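Local structure of adenylate isopentenyltransferase (Humulus lupulus, 3A8T) at residues A[71-76]-A[228-233]. The protein transfers an isopentenyl group from dimethylallyl diphosphate to the N6 amine of AMP, ADP or ATP, a step in the biosynthesis of cytokinins. Residues are numbered along the deposited sequence; the frame is centred on the assembly and turned at random.
With ATP (adenosine-5'-triphosphate), chain B.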
ATOM      1  N   SER A  71      -0.711   2.239  -7.435  1.00 25.28           N
ATOM      2  CA  SER A  71       0.643   1.746  -7.784  1.00 26.10           C
ATOM      3  C   SER A  71       1.183   0.735  -6.763  1.00 26.61           C
ATOM      4  O   SER A  71       2.356   0.399  -6.773  1.00 27.77           O
ATOM      5  CB  SER A  71       1.642   2.897  -7.911  1.00 24.97           C
ATOM      6  OG  SER A  71       1.703   3.637  -6.718  1.00 25.60           O
ATOM      7  N   ASP A  72       0.322   0.272  -5.867  1.00 27.17           N
ATOM      8  CA  ASP A  72       0.705  -0.736  -4.878  1.00 26.77           C
ATOM      9  C   ASP A  72       0.492  -2.099  -5.595  1.00 26.14           C
ATOM     10  O   ASP A  72      -0.586  -2.420  -6.076  1.00 25.57           O
ATOM     11  CB  ASP A  72      -0.164  -0.550  -3.653  1.00 27.77           C
ATOM     12  CG  ASP A  72       0.049  -1.605  -2.626  1.00 30.92           C
ATOM     13  OD1 ASP A  72      -0.137  -2.796  -2.943  1.00 33.32           O
ATOM     14  OD2 ASP A  72       0.391  -1.245  -1.485  1.00 31.98           O
ATOM     15  N   LYS A  73       1.544  -2.879  -5.730  1.00 27.20           N
ATOM     16  CA  LYS A  73       1.426  -4.122  -6.472  1.00 27.39           C
ATOM     17  C   LYS A  73       0.572  -5.262  -5.882  1.00 27.01           C
ATOM     18  O   LYS A  73       0.204  -6.180  -6.611  1.00 24.70           O
ATOM     19  CB  LYS A  73       2.831  -4.630  -6.877  1.00 29.64           C
ATOM     20  CG  LYS A  73       3.648  -5.267  -5.782  1.00 32.25           C
ATOM     21  CD  LYS A  73       4.977  -5.787  -6.367  1.00 34.36           C
ATOM     22  CE  LYS A  73       5.622  -6.841  -5.450  1.00 34.87           C
ATOM     23  NZ  LYS A  73       6.885  -7.379  -5.953  1.00 33.38           N
ATOM     24  N   MET A  74       0.254  -5.209  -4.586  1.00 24.97           N
ATOM     25  CA  MET A  74      -0.615  -6.225  -4.006  1.00 23.06           C
ATOM     26  C   MET A  74      -2.075  -5.770  -4.195  1.00 25.09           C
ATOM     27  O   MET A  74      -2.975  -6.578  -4.446  1.00 25.31           O
ATOM     28  CB  MET A  74      -0.309  -6.432  -2.509  1.00 21.42           C
ATOM     29  CG  MET A  74       0.978  -7.232  -2.226  1.00 20.14           C
ATOM     30  SD  MET A  74       0.897  -8.903  -3.048  1.00 21.40           S
ATOM     31  CE  MET A  74       2.043  -8.652  -4.340  1.00 16.74           C
ATOM     32  N   GLN A  75      -2.296  -4.459  -4.100  1.00 25.05           N
ATOM     33  CA  GLN A  75      -3.613  -3.873  -4.211  1.00 22.02           C
ATOM     34  C   GLN A  75      -4.239  -3.931  -5.584  1.00 22.77           C
ATOM     35  O   GLN A  75      -5.401  -3.544  -5.735  1.00 21.07           O
ATOM     36  CB  GLN A  75      -3.577  -2.418  -3.726  1.00 22.59           C
ATOM     37  CG  GLN A  75      -3.375  -2.318  -2.233  1.00 22.85           C
ATOM     38  CD  GLN A  75      -3.622  -0.957  -1.673  1.00 23.64           C
ATOM     39  OE1 GLN A  75      -4.036  -0.048  -2.365  1.00 24.33           O
ATOM     40  NE2 GLN A  75      -3.381  -0.809  -0.407  1.00 21.90           N
ATOM     41  N   VAL A  76      -3.484  -4.412  -6.571  1.00 21.65           N
ATOM     42  CA  VAL A  76      -4.005  -4.463  -7.915  1.00 22.17           C
ATOM     43  C   VAL A  76      -4.916  -5.667  -8.026  1.00 23.37           C
ATOM     44  O   VAL A  76      -5.755  -5.701  -8.890  1.00 24.09           O
ATOM     45  CB  VAL A  76      -2.873  -4.572  -9.049  1.00 22.29           C
ATOM     46  CG1 VAL A  76      -2.026  -3.338  -9.064  1.00 20.84           C
ATOM     47  CG2 VAL A  76      -1.950  -5.820  -8.845  1.00 22.84           C
ATOM     48  N   LEU A 228      -0.653 -12.150  -5.428  1.00 21.39           N
ATOM     49  CA  LEU A 228      -1.366 -11.848  -4.182  1.00 20.88           C
ATOM     50  C   LEU A 228      -0.906 -12.737  -3.013  1.00 20.52           C
ATOM     51  O   LEU A 228      -1.013 -12.358  -1.867  1.00 19.64           O
ATOM     52  CB  LEU A 228      -2.880 -11.997  -4.366  1.00 19.44           C
ATOM     53  CG  LEU A 228      -3.699 -11.569  -3.136  1.00 20.19           C
ATOM     54  CD1 LEU A 228      -3.375 -10.149  -2.843  1.00 19.36           C
ATOM     55  CD2 LEU A 228      -5.178 -11.684  -3.341  1.00 13.20           C
ATOM     56  N   ARG A 229      -0.370 -13.918  -3.306  1.00 21.02           N
ATOM     57  CA  ARG A 229       0.062 -14.777  -2.222  1.00 20.77           C
ATOM     58  C   ARG A 229       1.352 -14.257  -1.546  1.00 21.33           C
ATOM     59  O   ARG A 229       1.785 -14.800  -0.552  1.00 22.01           O
ATOM     60  CB  ARG A 229       0.173 -16.234  -2.714  1.00 20.11           C
ATOM     61  CG  ARG A 229      -1.171 -16.796  -3.060  1.00 18.34           C
ATOM     62  CD  ARG A 229      -1.192 -18.314  -3.190  1.00 20.15           C
ATOM     63  NE  ARG A 229      -0.645 -18.972  -2.014  1.00 21.85           N
ATOM     64  CZ  ARG A 229      -1.264 -19.100  -0.835  1.00 21.45           C
ATOM     65  NH1 ARG A 229      -2.502 -18.637  -0.636  1.00 21.54           N
ATOM     66  NH2 ARG A 229      -0.589 -19.598   0.190  1.00 22.18           N
ATOM     67  N   LYS A 230       1.944 -13.202  -2.104  1.00 20.75           N
ATOM     68  CA  LYS A 230       3.107 -12.547  -1.510  1.00 22.06           C
ATOM     69  C   LYS A 230       2.729 -11.551  -0.383  1.00 21.93           C
ATOM     70  O   LYS A 230       3.585 -11.210   0.416  1.00 22.84           O
ATOM     71  CB  LYS A 230       3.871 -11.719  -2.542  1.00 21.59           C
ATOM     72  CG  LYS A 230       4.476 -12.517  -3.666  1.00 24.69           C
ATOM     73  CD  LYS A 230       5.175 -11.578  -4.625  1.00 23.38           C
ATOM     74  CE  LYS A 230       6.641 -11.514  -4.300  1.00 24.91           C
ATOM     75  NZ  LYS A 230       7.300 -10.435  -5.091  1.00 30.78           N
ATOM     76  N   ALA A 231       1.478 -11.085  -0.345  1.00 21.07           N
ATOM     77  CA  ALA A 231       0.979 -10.102   0.621  1.00 20.30           C
ATOM     78  C   ALA A 231       1.395 -10.387   2.038  1.00 19.93           C
ATOM     79  O   ALA A 231       1.302 -11.529   2.457  1.00 21.39           O
ATOM     80  CB  ALA A 231      -0.538 -10.045   0.524  1.00 18.45           C
ATOM     81  N   ILE A 232       1.866  -9.383   2.792  1.00 20.71           N
ATOM     82  CA  ILE A 232       2.269  -9.672   4.181  1.00 22.64           C
ATOM     83  C   ILE A 232       1.005 -10.154   4.915  1.00 22.33           C
ATOM     84  O   ILE A 232      -0.069  -9.552   4.789  1.00 22.33           O
ATOM     85  CB  ILE A 232       2.843  -8.441   4.968  1.00 24.12           C
ATOM     86  CG1 ILE A 232       4.058  -7.835   4.281  1.00 24.65           C
ATOM     87  CG2 ILE A 232       3.284  -8.884   6.327  1.00 23.76           C
ATOM     88  CD1 ILE A 232       5.109  -8.746   4.087  1.00 24.52           C
ATOM     89  N   GLY A 233       1.138 -11.258   5.654  1.00 21.49           N
ATOM     90  CA  GLY A 233      -0.004 -11.832   6.351  1.00 18.17           C
ATOM     91  C   GLY A 233      -0.321 -13.203   5.809  1.00 18.61           C
ATOM     92  O   GLY A 233      -0.636 -14.157   6.548  1.00 19.53           O
TER
HETATM   93  PG  ATP B 800      10.132  -5.795  -4.519  1.00 48.05           P
HETATM   94  O1G ATP B 800      10.274  -5.718  -6.007  1.00 48.83           O
HETATM   95  O2G ATP B 800       9.460  -7.237  -4.165  1.00 47.02           O
HETATM   96  O3G ATP B 800      11.578  -5.717  -3.806  1.00 48.63           O
HETATM   97  PB  ATP B 800       8.490  -3.626  -4.956  1.00 31.98           P
HETATM   98  O1B ATP B 800       9.235  -2.442  -5.262  1.00 34.73           O
HETATM   99  O2B ATP B 800       8.281  -4.422  -6.273  1.00 34.85           O
HETATM  100  O3B ATP B 800       9.247  -4.534  -3.882  1.00 41.04           O
HETATM  101  PA  ATP B 800       6.703  -3.225  -2.812  1.00 28.06           P
HETATM  102  O1A ATP B 800       7.772  -2.742  -1.952  1.00 25.62           O
HETATM  103  O2A ATP B 800       5.430  -2.249  -2.559  1.00 29.31           O
HETATM  104  O3A ATP B 800       7.024  -3.164  -4.429  1.00 32.49           O
HETATM  105  O5' ATP B 800       6.160  -4.693  -2.372  1.00 28.79           O
HETATM  106  C5' ATP B 800       7.179  -5.589  -2.023  1.00 26.02           C
HETATM  107  C4' ATP B 800       6.541  -6.652  -1.151  1.00 25.79           C
HETATM  108  O4' ATP B 800       5.970  -6.020   0.002  1.00 25.90           O
HETATM  109  C3' ATP B 800       5.356  -7.403  -1.806  1.00 26.66           C
HETATM  110  O3' ATP B 800       5.818  -8.519  -2.562  1.00 29.71           O
HETATM  111  C2' ATP B 800       4.503  -7.795  -0.588  1.00 24.24           C
HETATM  112  O2' ATP B 800       4.958  -8.987  -0.047  1.00 26.76           O
HETATM  113  C1' ATP B 800       4.694  -6.663   0.395  1.00 24.27           C
HETATM  114  N9  ATP B 800       3.566  -5.695   0.306  1.00 24.81           N
HETATM  115  C8  ATP B 800       3.543  -4.509  -0.427  1.00 26.13           C
HETATM  116  N7  ATP B 800       2.353  -3.948  -0.366  1.00 28.54           N
HETATM  117  C5  ATP B 800       1.534  -4.719   0.404  1.00 27.22           C
HETATM  118  C6  ATP B 800       0.151  -4.669   0.841  1.00 27.05           C
HETATM  119  N6  ATP B 800      -0.701  -3.656   0.476  1.00 25.58           N
HETATM  120  N1  ATP B 800      -0.299  -5.666   1.632  1.00 25.98           N
HETATM  121  C2  ATP B 800       0.488  -6.665   2.007  1.00 25.07           C
HETATM  122  N3  ATP B 800       1.765  -6.761   1.630  1.00 23.79           N
HETATM  123  C4  ATP B 800       2.325  -5.850   0.851  1.00 24.83           C
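Met74 meets Leu228, Lys230 and Ala231 along one side of the bound ATP. Its SD rests 3.5 Å from Ala231 N and also packs against Ala231 CB, while its CE reaches Lys230 CB. No hydrogen bond joins the two segments directly; the nucleotide bridges them. Met74 CB and CG lie over one face of the adenine, with CG 3.6 Å from ATP C4. A bend at chi2 (-57°) lifts the sulfur off the base, still above C4, and against the 228-233 backbone. Two polar bonds read opposite ends of the adenine. ATP N6 donates to Asp72 OD2 at 3.3 Å, almost straight (179°), and Ile232 N donates to ATP N3 at 2.9 Å. Lys230 O accepts from ATP O2' at 2.7 Å. The extended Lys73 chain brings NZ to ATP O2G at 3.1 Å, with a weak bond to O2B. Lys230 NZ sits 3.2 Å from Lys73 NZ, next to the triphosphate, whose negative charge probably offsets the two ammonium groups. Behind this shell, Asp72 OD1 accepts from Met74 N and Gln75 N, from opposite faces of the carboxylate. The Met74 bond makes an Asx turn, the Gln75 bond an Asx motif; together they probably hold the carboxylate beside the base. Lys230 O also bonds Ser222, and Lys73 N bonds Ser139. Since N6 is prenylated, its bond to Asp72 probably orients the acceptor amine and may make it more nucleophilic.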